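Local coordinates for protein N2152 (Neocallimastix frontalis, PDB 5U22) that probably hydrolyses arabinosyl-containing glycans as a family 39 glycoside hydrolase, built from a TIM barrel joined to a beta-sandwich domain, at residues Pro108-Arg113 and Asp149-Asp154; Asn75-Pro80 and Ala104-Gly109; Ser186-Asn191 and Ile210-Leu215; Ala69-Gly74 and Arg125-Asp130. All coordinates share one frame; numbering follows the deposited sequence.

Contact 1: Pro108-Arg113 and Asp149-Asp154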
loop_
_atom_site.group_PDB
_atom_site.type_symbol
_atom_site.label_atom_id
_atom_site.label_comp_id
_atom_site.label_asym_id
_atom_site.label_seq_id
_atom_site.Cartn_x
_atom_site.Cartn_y
_atom_site.Cartn_z
ATOM N N PRO A 108 13.448 -0.489 21.514
ATOM C CA PRO A 108 12.341 0.193 22.186
ATOM C C PRO A 108 12.468 1.707 22.086
ATOM O O PRO A 108 13.536 2.253 21.816
ATOM C CB PRO A 108 12.521 -0.259 23.641
ATOM C CG PRO A 108 14.035 -0.236 23.790
ATOM C CD PRO A 108 14.577 -0.722 22.438
ATOM N N GLY A 109 11.345 2.379 22.323
ATOM C CA GLY A 109 11.317 3.833 22.410
ATOM C C GLY A 109 11.056 4.496 21.071
ATOM O O GLY A 109 11.335 3.952 20.004
ATOM N N TRP A 110 10.481 5.695 21.133
ATOM C CA TRP A 110 10.344 6.544 19.950
ATOM C C TRP A 110 10.746 7.976 20.300
ATOM O O TRP A 110 10.072 8.632 21.102
ATOM C CB TRP A 110 8.918 6.520 19.392
ATOM C CG TRP A 110 8.799 7.267 18.086
ATOM C CD1 TRP A 110 8.496 8.586 17.923
ATOM C CD2 TRP A 110 8.992 6.735 16.766
ATOM N NE1 TRP A 110 8.483 8.912 16.586
ATOM C CE2 TRP A 110 8.787 7.795 15.853
ATOM C CE3 TRP A 110 9.313 5.468 16.267
ATOM C CZ2 TRP A 110 8.891 7.627 14.463
ATOM C CZ3 TRP A 110 9.429 5.304 14.882
ATOM C CH2 TRP A 110 9.214 6.381 13.999
ATOM N N PRO A 111 11.856 8.465 19.716
ATOM C CA PRO A 111 12.736 7.765 18.767
ATOM C C PRO A 111 13.425 6.540 19.353
ATOM O O PRO A 111 13.643 6.506 20.565
ATOM C CB PRO A 111 13.763 8.830 18.398
ATOM C CG PRO A 111 13.035 10.135 18.626
ATOM C CD PRO A 111 12.246 9.877 19.867
ATOM N N TYR A 112 13.727 5.563 18.493
ATOM C CA TYR A 112 14.372 4.322 18.917
ATOM C C TYR A 112 15.561 4.593 19.823
ATOM O O TYR A 112 16.394 5.461 19.546
ATOM C CB TYR A 112 14.845 3.518 17.706
ATOM C CG TYR A 112 13.734 3.119 16.769
ATOM C CD1 TYR A 112 12.864 2.089 17.100
ATOM C CD2 TYR A 112 13.542 3.783 15.558
ATOM C CE1 TYR A 112 11.834 1.723 16.245
ATOM C CE2 TYR A 112 12.518 3.422 14.699
ATOM C CZ TYR A 112 11.665 2.395 15.055
ATOM O OH TYR A 112 10.635 2.029 14.219
ATOM N N ARG A 113 15.658 3.821 20.895
ATOM C CA ARG A 113 16.769 3.981 21.824
ATOM C C ARG A 113 17.936 3.159 21.300
ATOM O O ARG A 113 17.977 1.938 21.466
ATOM C CB ARG A 113 16.349 3.571 23.230
ATOM C CG ARG A 113 15.434 4.598 23.868
ATOM C CD ARG A 113 15.490 4.500 25.374
ATOM N NE ARG A 113 14.735 3.348 25.837
ATOM C CZ ARG A 113 13.418 3.353 25.984
ATOM N NH1 ARG A 113 12.727 4.446 25.694
ATOM N NH2 ARG A 113 12.793 2.264 26.410
ATOM N N ASP A 149 14.674 10.258 9.319
ATOM C CA ASP A 149 14.473 11.701 9.359
ATOM C C ASP A 149 13.694 12.137 10.590
ATOM O O ASP A 149 13.612 13.342 10.857
ATOM C CB ASP A 149 13.789 12.204 8.063
ATOM C CG ASP A 149 12.639 11.311 7.577
ATOM O OD1 ASP A 149 12.407 10.224 8.140
ATOM O OD2 ASP A 149 11.972 11.718 6.593
ATOM N N VAL A 150 13.153 11.186 11.348
ATOM C CA VAL A 150 12.495 11.453 12.613
ATOM C C VAL A 150 13.281 10.875 13.785
ATOM O O VAL A 150 13.356 11.495 14.848
ATOM C CB VAL A 150 11.051 10.902 12.598
ATOM C CG1 VAL A 150 10.390 11.041 13.969
ATOM C CG2 VAL A 150 10.226 11.614 11.558
ATOM N N THR A 151 13.908 9.706 13.601
ATOM C CA THR A 151 14.391 8.924 14.735
ATOM C C THR A 151 15.900 8.778 14.840
ATOM O O THR A 151 16.376 8.380 15.904
ATOM C CB THR A 151 13.792 7.512 14.716
ATOM O OG1 THR A 151 14.168 6.835 13.502
ATOM C CG2 THR A 151 12.295 7.590 14.829
ATOM N N TRP A 152 16.671 9.066 13.791
ATOM C CA TRP A 152 18.115 8.944 13.928
ATOM C C TRP A 152 18.696 10.199 14.574
ATOM O O TRP A 152 18.326 11.321 14.224
ATOM C CB TRP A 152 18.796 8.684 12.581
ATOM C CG TRP A 152 20.210 8.269 12.860
ATOM C CD1 TRP A 152 21.318 9.068 12.854
ATOM C CD2 TRP A 152 20.639 6.987 13.328
ATOM N NE1 TRP A 152 22.423 8.343 13.241
ATOM C CE2 TRP A 152 22.034 7.063 13.537
ATOM C CE3 TRP A 152 19.982 5.772 13.570
ATOM C CZ2 TRP A 152 22.783 5.971 13.962
ATOM C CZ3 TRP A 152 20.728 4.688 13.999
ATOM C CH2 TRP A 152 22.112 4.796 14.199
ATOM N N LYS A 153 19.616 10.003 15.521
ATOM C CA LYS A 153 20.234 11.096 16.268
ATOM C C LYS A 153 21.747 10.995 16.144
ATOM O O LYS A 153 22.312 9.916 16.348
ATOM C CB LYS A 153 19.837 11.054 17.748
ATOM C CG LYS A 153 18.336 11.101 18.017
ATOM C CD LYS A 153 17.673 12.332 17.389
ATOM C CE LYS A 153 16.155 12.304 17.603
ATOM N NZ LYS A 153 15.462 13.414 16.888
ATOM N N ASP A 154 22.398 12.120 15.818
ATOM C CA ASP A 154 23.858 12.136 15.703
ATOM C C ASP A 154 24.526 11.631 16.972
ATOM O O ASP A 154 25.627 11.065 16.919
ATOM C CB ASP A 154 24.365 13.551 15.405
ATOM C CG ASP A 154 24.137 13.981 13.963
ATOM O OD1 ASP A 154 23.971 13.109 13.083
ATOM O OD2 ASP A 154 24.145 15.210 13.720
HETATM O O HOH W 1 17.823 6.533 17.278
#

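Contact 2: Asn75-Pro80 and Ala104-Gly109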
loop_
_atom_site.group_PDB
_atom_site.type_symbol
_atom_site.label_atom_id
_atom_site.label_comp_id
_atom_site.label_asym_id
_atom_site.label_seq_id
_atom_site.Cartn_x
_atom_site.Cartn_y
_atom_site.Cartn_z
ATOM N N ASN A 75 9.094 -8.345 25.117
ATOM C CA ASN A 75 9.912 -7.686 26.127
ATOM C C ASN A 75 11.102 -6.974 25.505
ATOM O O ASN A 75 11.907 -7.584 24.796
ATOM C CB ASN A 75 10.403 -8.712 27.147
ATOM C CG ASN A 75 11.149 -8.064 28.287
ATOM O OD1 ASN A 75 10.566 -7.311 29.060
ATOM N ND2 ASN A 75 12.440 -8.344 28.396
ATOM N N GLY A 76 11.222 -5.682 25.786
ATOM C CA GLY A 76 12.365 -4.923 25.329
ATOM C C GLY A 76 12.312 -4.485 23.886
ATOM O O GLY A 76 13.272 -3.862 23.410
ATOM N N ARG A 77 11.230 -4.790 23.176
ATOM C CA ARG A 77 11.100 -4.467 21.770
ATOM C C ARG A 77 10.252 -3.207 21.624
ATOM O O ARG A 77 9.781 -2.625 22.607
ATOM C CB ARG A 77 10.499 -5.650 21.008
ATOM C CG ARG A 77 11.147 -6.990 21.321
ATOM C CD ARG A 77 12.658 -6.968 21.222
ATOM N NE ARG A 77 13.180 -8.333 21.217
ATOM C CZ ARG A 77 14.448 -8.642 20.970
ATOM N NH1 ARG A 77 15.327 -7.690 20.709
ATOM N NH2 ARG A 77 14.827 -9.911 20.968
ATOM N N GLN A 78 10.067 -2.768 20.378
ATOM C CA GLN A 78 9.265 -1.573 20.145
ATOM C C GLN A 78 7.830 -1.764 20.619
ATOM O O GLN A 78 7.257 -0.871 21.248
ATOM C CB GLN A 78 9.276 -1.199 18.664
ATOM C CG GLN A 78 8.441 0.035 18.308
ATOM C CD GLN A 78 9.021 1.355 18.810
ATOM O OE1 GLN A 78 8.329 2.366 18.832
ATOM N NE2 GLN A 78 10.290 1.356 19.191
ATOM N N GLN A 79 7.229 -2.904 20.312
ATOM C CA GLN A 79 5.841 -3.165 20.656
ATOM C C GLN A 79 5.694 -4.560 21.247
ATOM O O GLN A 79 6.558 -5.425 21.057
ATOM C CB GLN A 79 4.940 -3.027 19.417
ATOM C CG GLN A 79 4.921 -1.630 18.801
ATOM C CD GLN A 79 4.276 -0.586 19.711
ATOM O OE1 GLN A 79 3.571 -0.925 20.661
ATOM N NE2 GLN A 79 4.505 0.687 19.406
ATOM N N PRO A 80 4.599 -4.812 21.971
ATOM C CA PRO A 80 4.385 -6.153 22.541
ATOM C C PRO A 80 3.966 -7.206 21.523
ATOM O O PRO A 80 3.996 -8.399 21.860
ATOM C CB PRO A 80 3.265 -5.927 23.573
ATOM C CG PRO A 80 2.599 -4.664 23.150
ATOM C CD PRO A 80 3.663 -3.814 22.518
ATOM N N ALA A 104 14.105 -2.112 12.634
ATOM C CA ALA A 104 14.202 -1.056 13.642
ATOM C C ALA A 104 13.439 -1.415 14.907
ATOM O O ALA A 104 13.853 -1.045 16.012
ATOM C CB ALA A 104 13.677 0.271 13.082
ATOM N N ASP A 105 12.337 -2.146 14.778
ATOM C CA ASP A 105 11.498 -2.372 15.951
ATOM C C ASP A 105 12.060 -3.438 16.888
ATOM O O ASP A 105 11.426 -3.756 17.901
ATOM C CB ASP A 105 10.072 -2.702 15.517
ATOM C CG ASP A 105 9.279 -1.452 15.191
ATOM O OD1 ASP A 105 9.920 -0.405 14.954
ATOM O OD2 ASP A 105 8.028 -1.488 15.217
ATOM N N ILE A 106 13.238 -3.985 16.584
ATOM C CA ILE A 106 14.034 -4.652 17.612
ATOM C C ILE A 106 14.195 -3.748 18.824
ATOM O O ILE A 106 14.256 -4.223 19.969
ATOM C CB ILE A 106 15.411 -5.060 17.040
ATOM C CG1 ILE A 106 15.279 -6.250 16.089
ATOM C CG2 ILE A 106 16.418 -5.367 18.174
ATOM C CD1 ILE A 106 16.574 -6.605 15.416
ATOM N N LEU A 107 14.255 -2.454 18.604
ATOM C CA LEU A 107 14.615 -1.453 19.608
ATOM C C LEU A 107 13.385 -0.795 20.218
ATOM O O LEU A 107 12.405 -0.531 19.510
ATOM C CB LEU A 107 15.493 -0.366 18.989
ATOM C CG LEU A 107 16.784 -0.876 18.352
ATOM C CD1 LEU A 107 17.535 0.303 17.733
ATOM C CD2 LEU A 107 17.645 -1.616 19.381
ATOM N N PRO A 108 13.448 -0.489 21.514
ATOM C CA PRO A 108 12.341 0.193 22.186
ATOM C C PRO A 108 12.468 1.707 22.086
ATOM O O PRO A 108 13.536 2.253 21.816
ATOM C CB PRO A 108 12.521 -0.259 23.641
ATOM C CG PRO A 108 14.035 -0.236 23.790
ATOM C CD PRO A 108 14.577 -0.722 22.438
ATOM N N GLY A 109 11.345 2.379 22.323
ATOM C CA GLY A 109 11.317 3.833 22.410
ATOM C C GLY A 109 11.056 4.496 21.071
ATOM O O GLY A 109 11.335 3.952 20.004
HETATM O O HOH W 2 15.846 -5.261 21.858
HETATM O O HOH W 3 8.771 1.022 22.637
#

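Contact 3: Ser186-Asn191 and Ile210-Leu215. With EDO (1,2-ethanediol), chain D.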
loop_
_atom_site.group_PDB
_atom_site.type_symbol
_atom_site.label_atom_id
_atom_site.label_comp_id
_atom_site.label_asym_id
_atom_site.label_seq_id
_atom_site.Cartn_x
_atom_site.Cartn_y
_atom_site.Cartn_z
ATOM N N SER A 186 10.245 9.262 6.683
ATOM C CA SER A 186 8.883 9.585 7.103
ATOM C C SER A 186 8.132 10.370 6.033
ATOM O O SER A 186 6.912 10.216 5.878
ATOM C CB SER A 186 8.904 10.377 8.399
ATOM O OG SER A 186 7.583 10.675 8.784
ATOM N N TRP A 187 8.826 11.245 5.318
ATOM C CA TRP A 187 8.221 11.962 4.209
ATOM C C TRP A 187 9.251 12.117 3.104
ATOM O O TRP A 187 10.462 12.120 3.350
ATOM C CB TRP A 187 7.672 13.336 4.632
ATOM C CG TRP A 187 8.738 14.307 5.052
ATOM C CD1 TRP A 187 9.395 15.211 4.257
ATOM C CD2 TRP A 187 9.275 14.467 6.367
ATOM N NE1 TRP A 187 10.315 15.919 5.002
ATOM C CE2 TRP A 187 10.255 15.486 6.301
ATOM C CE3 TRP A 187 9.022 13.850 7.598
ATOM C CZ2 TRP A 187 10.981 15.895 7.418
ATOM C CZ3 TRP A 187 9.746 14.258 8.711
ATOM C CH2 TRP A 187 10.715 15.271 8.613
ATOM N N TYR A 188 8.758 12.239 1.878
ATOM C CA TYR A 188 9.642 12.396 0.734
ATOM C C TYR A 188 10.081 13.851 0.601
ATOM O O TYR A 188 9.265 14.774 0.713
ATOM C CB TYR A 188 8.945 11.934 -0.548
ATOM C CG TYR A 188 9.885 11.942 -1.727
ATOM C CD1 TYR A 188 10.590 10.798 -2.080
ATOM C CD2 TYR A 188 10.092 13.101 -2.462
ATOM C CE1 TYR A 188 11.478 10.810 -3.159
ATOM C CE2 TYR A 188 10.967 13.129 -3.530
ATOM C CZ TYR A 188 11.657 11.979 -3.874
ATOM O OH TYR A 188 12.526 12.016 -4.937
ATOM N N GLU A 189 11.372 14.057 0.352
ATOM C CA GLU A 189 11.874 15.359 -0.072
ATOM C C GLU A 189 13.051 15.114 -1.009
ATOM O O GLU A 189 13.847 14.205 -0.779
ATOM C CB GLU A 189 12.270 16.226 1.132
ATOM C CG GLU A 189 12.537 17.674 0.794
ATOM C CD GLU A 189 13.950 17.899 0.302
ATOM O OE1 GLU A 189 14.877 17.283 0.882
ATOM O OE2 GLU A 189 14.133 18.678 -0.669
ATOM N N GLU A 190 13.146 15.911 -2.074
ATOM C CA GLU A 190 14.047 15.548 -3.166
ATOM C C GLU A 190 15.515 15.628 -2.758
ATOM O O GLU A 190 16.305 14.741 -3.109
ATOM C CB GLU A 190 13.773 16.426 -4.376
ATOM C CG GLU A 190 14.636 16.101 -5.567
ATOM C CD GLU A 190 14.161 16.812 -6.802
ATOM O OE1 GLU A 190 13.142 16.377 -7.384
ATOM O OE2 GLU A 190 14.778 17.834 -7.160
ATOM N N ASN A 191 15.911 16.691 -2.048
ATOM C CA ASN A 191 17.307 16.817 -1.624
ATOM C C ASN A 191 17.707 15.668 -0.709
ATOM O O ASN A 191 18.809 15.117 -0.829
ATOM C CB ASN A 191 17.525 18.147 -0.909
ATOM C CG ASN A 191 17.773 19.306 -1.866
ATOM O OD1 ASN A 191 17.722 19.150 -3.078
ATOM N ND2 ASN A 191 18.029 20.481 -1.310
ATOM N N ILE A 210 13.321 0.583 -2.823
ATOM C CA ILE A 210 13.338 1.923 -2.245
ATOM C C ILE A 210 12.063 2.120 -1.437
ATOM O O ILE A 210 10.976 1.707 -1.851
ATOM C CB ILE A 210 13.487 2.988 -3.350
ATOM C CG1 ILE A 210 13.898 4.345 -2.768
ATOM C CG2 ILE A 210 12.203 3.125 -4.173
ATOM C CD1 ILE A 210 15.362 4.381 -2.316
ATOM N N ALA A 211 12.187 2.738 -0.265
ATOM C CA ALA A 211 11.065 2.848 0.652
ATOM C C ALA A 211 10.974 4.257 1.215
ATOM O O ALA A 211 11.983 4.835 1.631
ATOM C CB ALA A 211 11.210 1.859 1.825
ATOM N N TRP A 212 9.757 4.791 1.245
ATOM C CA TRP A 212 9.450 5.954 2.065
ATOM C C TRP A 212 7.971 5.912 2.411
ATOM O O TRP A 212 7.231 5.037 1.949
ATOM C CB TRP A 212 9.819 7.268 1.368
ATOM C CG TRP A 212 9.026 7.664 0.153
ATOM C CD1 TRP A 212 7.874 8.420 0.123
ATOM C CD2 TRP A 212 9.359 7.387 -1.217
ATOM N NE1 TRP A 212 7.472 8.606 -1.184
ATOM C CE2 TRP A 212 8.363 7.987 -2.023
ATOM C CE3 TRP A 212 10.401 6.683 -1.839
ATOM C CZ2 TRP A 212 8.372 7.898 -3.425
ATOM C CZ3 TRP A 212 10.423 6.607 -3.228
ATOM C CH2 TRP A 212 9.410 7.213 -4.008
ATOM N N HIS A 213 7.546 6.875 3.223
ATOM C CA HIS A 213 6.184 6.931 3.730
ATOM C C HIS A 213 5.438 8.101 3.111
ATOM O O HIS A 213 6.031 9.128 2.773
ATOM C CB HIS A 213 6.195 7.050 5.247
ATOM C CG HIS A 213 6.846 5.886 5.919
ATOM N ND1 HIS A 213 7.218 5.896 7.246
ATOM C CD2 HIS A 213 7.196 4.668 5.436
ATOM C CE1 HIS A 213 7.767 4.734 7.550
ATOM N NE2 HIS A 213 7.774 3.973 6.468
ATOM N N GLU A 214 4.124 7.932 2.957
ATOM C CA GLU A 214 3.246 8.989 2.438
ATOM C C GLU A 214 2.112 9.163 3.443
ATOM O O GLU A 214 0.996 8.661 3.266
ATOM C CB GLU A 214 2.732 8.668 1.024
ATOM C CG GLU A 214 3.824 8.654 -0.064
ATOM C CD GLU A 214 4.322 10.052 -0.447
ATOM O OE1 GLU A 214 3.996 11.046 0.254
ATOM O OE2 GLU A 214 5.040 10.145 -1.472
ATOM N N LEU A 215 2.410 9.904 4.509
ATOM C CA LEU A 215 1.478 10.098 5.606
ATOM C C LEU A 215 1.372 11.572 5.992
ATOM O O LEU A 215 0.802 11.887 7.038
ATOM C CB LEU A 215 1.899 9.237 6.810
ATOM C CG LEU A 215 3.392 9.212 7.170
ATOM C CD1 LEU A 215 3.880 10.542 7.790
ATOM C CD2 LEU A 215 3.658 8.047 8.119
HETATM C C1 EDO D . 9.968 16.468 -4.482
HETATM O O1 EDO D . 8.843 16.515 -5.309
HETATM C C2 EDO D . 9.638 17.211 -3.210
HETATM O O2 EDO D . 10.877 17.532 -2.590
HETATM O O HOH W 4 4.942 11.460 4.537
HETATM O O HOH W 5 5.842 12.316 2.004
#

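Contact 4: Ala69-Gly74 and Arg125-Asp130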
loop_
_atom_site.group_PDB
_atom_site.type_symbol
_atom_site.label_atom_id
_atom_site.label_comp_id
_atom_site.label_asym_id
_atom_site.label_seq_id
_atom_site.Cartn_x
_atom_site.Cartn_y
_atom_site.Cartn_z
ATOM N N ALA A 69 5.824 -5.873 9.389
ATOM C CA ALA A 69 5.785 -6.348 10.764
ATOM C C ALA A 69 7.152 -6.149 11.391
ATOM O O ALA A 69 8.161 -6.118 10.675
ATOM C CB ALA A 69 5.372 -7.831 10.837
ATOM N N PRO A 70 7.218 -6.015 12.716
ATOM C CA PRO A 70 8.510 -5.851 13.391
ATOM C C PRO A 70 9.318 -7.136 13.388
ATOM O O PRO A 70 8.777 -8.234 13.522
ATOM C CB PRO A 70 8.106 -5.477 14.822
ATOM C CG PRO A 70 6.738 -6.152 14.997
ATOM C CD PRO A 70 6.080 -5.930 13.655
ATOM N N ALA A 71 10.646 -6.988 13.285
ATOM C CA ALA A 71 11.510 -8.166 13.316
ATOM C C ALA A 71 11.406 -8.906 14.649
ATOM O O ALA A 71 11.540 -10.136 14.686
ATOM C CB ALA A 71 12.966 -7.768 13.034
ATOM N N ARG A 72 11.178 -8.179 15.748
ATOM C CA ARG A 72 10.967 -8.766 17.064
ATOM C C ARG A 72 9.815 -8.051 17.754
ATOM O O ARG A 72 9.542 -6.882 17.483
ATOM C CB ARG A 72 12.215 -8.664 17.945
ATOM C CG ARG A 72 13.432 -9.363 17.397
ATOM C CD ARG A 72 13.258 -10.876 17.377
ATOM N NE ARG A 72 14.550 -11.551 17.369
ATOM C CZ ARG A 72 14.746 -12.847 17.121
ATOM N NH1 ARG A 72 13.741 -13.659 16.822
ATOM N NH2 ARG A 72 15.977 -13.336 17.182
ATOM N N ALA A 73 9.138 -8.765 18.646
ATOM C CA ALA A 73 8.088 -8.170 19.460
ATOM C C ALA A 73 8.200 -8.704 20.882
ATOM O O ALA A 73 8.771 -9.771 21.122
ATOM C CB ALA A 73 6.690 -8.467 18.892
ATOM N N GLY A 74 7.619 -7.969 21.821
ATOM C CA GLY A 74 7.625 -8.435 23.195
ATOM C C GLY A 74 8.572 -7.671 24.092
ATOM O O GLY A 74 8.838 -6.488 23.868
ATOM N N ARG A 125 21.865 -10.407 14.026
ATOM C CA ARG A 125 22.361 -11.763 13.777
ATOM C C ARG A 125 21.436 -12.807 14.381
ATOM O O ARG A 125 21.154 -13.835 13.756
ATOM C CB ARG A 125 23.763 -11.946 14.350
ATOM C CG ARG A 125 24.867 -11.259 13.602
ATOM C CD ARG A 125 26.195 -11.531 14.323
ATOM N NE ARG A 125 27.272 -10.714 13.789
ATOM C CZ ARG A 125 27.890 -10.976 12.645
ATOM N NH1 ARG A 125 27.519 -12.019 11.916
ATOM N NH2 ARG A 125 28.872 -10.197 12.223
ATOM N N SER A 126 20.994 -12.582 15.619
ATOM C CA SER A 126 20.055 -13.506 16.244
ATOM C C SER A 126 18.757 -13.591 15.452
ATOM O O SER A 126 18.211 -14.686 15.268
ATOM C CB SER A 126 19.774 -13.088 17.687
ATOM O OG SER A 126 18.765 -13.906 18.251
ATOM N N PHE A 127 18.254 -12.453 14.951
ATOM C CA PHE A 127 17.027 -12.504 14.162
ATOM C C PHE A 127 17.241 -13.289 12.871
ATOM O O PHE A 127 16.397 -14.105 12.482
ATOM C CB PHE A 127 16.506 -11.108 13.824
ATOM C CG PHE A 127 15.435 -11.148 12.779
ATOM C CD1 PHE A 127 14.156 -11.580 13.111
ATOM C CD2 PHE A 127 15.730 -10.885 11.446
ATOM C CE1 PHE A 127 13.172 -11.695 12.133
ATOM C CE2 PHE A 127 14.750 -10.999 10.461
ATOM C CZ PHE A 127 13.470 -11.407 10.806
ATOM N N ILE A 128 18.358 -13.034 12.181
ATOM C CA ILE A 128 18.602 -13.694 10.898
ATOM C C ILE A 128 18.757 -15.196 11.082
ATOM O O ILE A 128 18.316 -15.990 10.244
ATOM C CB ILE A 128 19.824 -13.074 10.207
ATOM C CG1 ILE A 128 19.490 -11.644 9.790
ATOM C CG2 ILE A 128 20.211 -13.878 8.980
ATOM C CD1 ILE A 128 18.299 -11.555 8.857
ATOM N N ASN A 129 19.384 -15.612 12.178
ATOM C CA ASN A 129 19.445 -17.037 12.492
ATOM C C ASN A 129 18.045 -17.634 12.618
ATOM O O ASN A 129 17.749 -18.684 12.033
ATOM C CB ASN A 129 20.241 -17.250 13.774
ATOM C CG ASN A 129 20.201 -18.688 14.245
ATOM O OD1 ASN A 129 20.874 -19.556 13.682
ATOM N ND2 ASN A 129 19.418 -18.951 15.289
ATOM N N ASP A 130 17.164 -16.973 13.380
ATOM C CA ASP A 130 15.802 -17.479 13.539
ATOM C C ASP A 130 15.043 -17.440 12.223
ATOM O O ASP A 130 14.236 -18.334 11.939
ATOM C CB ASP A 130 15.051 -16.674 14.597
ATOM C CG ASP A 130 15.628 -16.853 15.988
ATOM O OD1 ASP A 130 16.407 -17.811 16.193
ATOM O OD2 ASP A 130 15.297 -16.047 16.881
#

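Contact 1: Pro108-Arg113 and Asp149-Asp154
Trp110 and Thr151 meet methyl to face: Thr151 CG2 sits 3.4 Å from the centroid of the six-membered ring of Trp110, only 13° off its normal, a close CH-pi contact. The indole stands at about a right angle to the threonine side chain, and Val150 CG1 adds apolar contact at Trp110 CZ2, 3.8 Å away. Thr151 suits its place because its two branches do different work: with OG1 between the backbone N and the carbonyl carbon (chi1 60°), CG2 reaches the indole while OG1 lies at the edge of the Tyr112 ring and hydrogen-bonds to Glu147 O.

Van der Waals packing continues at Pro111, which follows a cis peptide bond. Its CB lies 3.6 Å from Thr151 O, and its CG touches Lys153 CE. A water within hydrogen-bonding distance of both Tyr112 O and Thr151 O can bridge them, though other acceptors compete for its protons.

The Trp110 side chain comes within about 3 Å (nearest atoms) of a bound bis-tris-type buffer molecule, consistent with a position at the substrate-binding side of the barrel. The contact joins the loop between strand 98-102 and helix 117-134 to the end of helix 148-151, beyond strand 139-143.

Contact 2: Asn75-Pro80 and Ala104-Gly109
This is a contact between two loops that follow the C-terminal ends of adjacent strands 66-70 and 98-102, on the face that carries the active site in a TIM barrel. Gln78, in the first loop, binds the backbone of the second. Gln78 N donates to Asp105 O at 3.0 Å, a nearly straight bond (165°). The side-chain amide then spans two carbonyls: Gln78 NE2 lies 2.9 Å from Leu107 O and 2.9 Å from Gly109 O. Both acceptors are within 2° of the amide plane, so the pair fixes the rotation of the amide. At Gly109, however, the donor stands above the carbonyl plane. A glutamine suits this place because one NH2 can serve two acceptors; its chain starts anti to the backbone N (chi1 179°) and bends at chi2 to bring NE2 between them.

Asp105 packs its carboxylate against the Gln78 methylenes, with OD2 3.5 Å from Gln78 CG, while its oxygens bond to Tyr45 and Tyr112. Arg77 runs alongside Ile106, its CD 3.4 Å from Ile106 O, and its guanidinium forms a salt bridge with Glu123. A water bridges Gln78 O and Gly109 N. Ile106 packs beside Arg77 and on Glu123 of helix 117-134, and Leu107 packs on Trp120 of that helix, so the paired loops rest against it before helix 84-91 and helix 117-134 lead the chain onward.

Contact 3: Ser186-Asn191 and Ile210-Leu215
Tyr188 turns the edge of its ring to the face of Trp212 in an edge-to-face pair, with the six-membered centroid of Trp212 4.9 Å from that of Tyr188 and the planes at 54°. Tyr188 CD1 lies 3.6 Å above the indole plane, over its centre. With CG anti to the backbone N (chi1 -174°), the tyrosine also sets CB over the five-membered ring of Trp212, a CH-pi contact. Ser186 O packs on His213 CB at 3.3 Å, and Leu215 CD1 comes up to the same oxygen.

At the edge of the indole, Trp212 NE1 donates to Glu214 OE2 at 2.9 Å, in the ring plane but from above the carboxylate plane. Glu214 OE2 also bonds to His224, whose ring stacks on Tyr188. One water accepts from Tyr188 N and can donate to Glu214 OE1; another accepts from Leu215 N and can donate to Ser186 O. Glu189 caps helix 190-202 by accepting from Asn191 N. Glu190 N donates to O2 of an ethanediol, probably from the crystallisation liquor, whose C1 lies at the Tyr188 ring edge.

The segments belong to the beta-alpha-beta unit of strand 180-185, helix 190-202 and strand 209-212. His213 ND1 bonds to Glu147, in the Trp-Asn-Glu-Pro sequence after strand 139-143 and probably the acid/base as in related clan A hydrolases, so this end reaches the probable active site. Tyrosine and tryptophan suit a buried join needing hydrocarbon surface and polar ends. At Glu214 the indole N-H, and the histidine if it donates, would probably favour the anionic form.

Contact 4: Ala69-Gly74 and Arg125-Asp130
The contact belongs to the outer layer of the TIM barrel, where helix 117-134 packs beside the end of strand 66-70 and the loop after it. Ala71 lies over the face of Phe127: its CB is 4.0 Å from the ring centroid and 12° off the normal, a CH-pi contact. Small alanine suits this spot because its single methyl fits over the centre of the ring, while Ala71 O reaches Phe127 CD1 at 3.4 Å. Phe127 stretches from the helix with CG anti to the backbone N and also packs on Ile101, Val84 and Ile85, filling the layer between helix and sheet.

Beside this apolar patch, Arg72 reaches Asp130 in a salt bridge. It grips end-on with both terminal nitrogens on one oxygen: Arg72 NH1 is 2.9 Å and NH2 is 2.8 Å from Asp130 OD2. The carboxylate oxygen lies in the guanidinium plane, but the two planes are turned 63° apart. NH1 meets the anti lone pair of OD2, whereas NH2 comes from above the carboxylate plane. The bend at chi2 (-67°) carries the arginine across Phe127, whose CA lies over one face of the guanidinium, 3.3 Å from Arg72 NH2. The guanidinium and phenyl planes are nearly perpendicular.

Arginine is the right length to span from loop to helix, and aspartate, one turn beyond Ser126, offers its charge on the side facing the loop. Two donors on a single oxygen would be expected to concentrate negative charge there and keep Asp130 ionised, adding a directional tie to the apolar contact at Phe127.

From the N terminus, strand 66-70 leads into 69-74, which contact 4 joins to helix 117-134, closing a long loop. Contact 2 is nested inside that loop, bringing 75-80 to 104-109; the two touch where Gln79 O meets Gly74 N. Contact 1 starts where contact 2 ends, sharing Pro108 and Gly109, and crosses contact 4 as it runs on to 149-154; Tyr112 OH and Asp105 OD1 link contacts 1 and 2. Contact 3 follows in series, binding the loops after strands 180-185 and 209-212, and meets contact 1 at Asp149 OD1 and Ser186 N. Together they tie successive barrel strands and their loops to the surrounding helices.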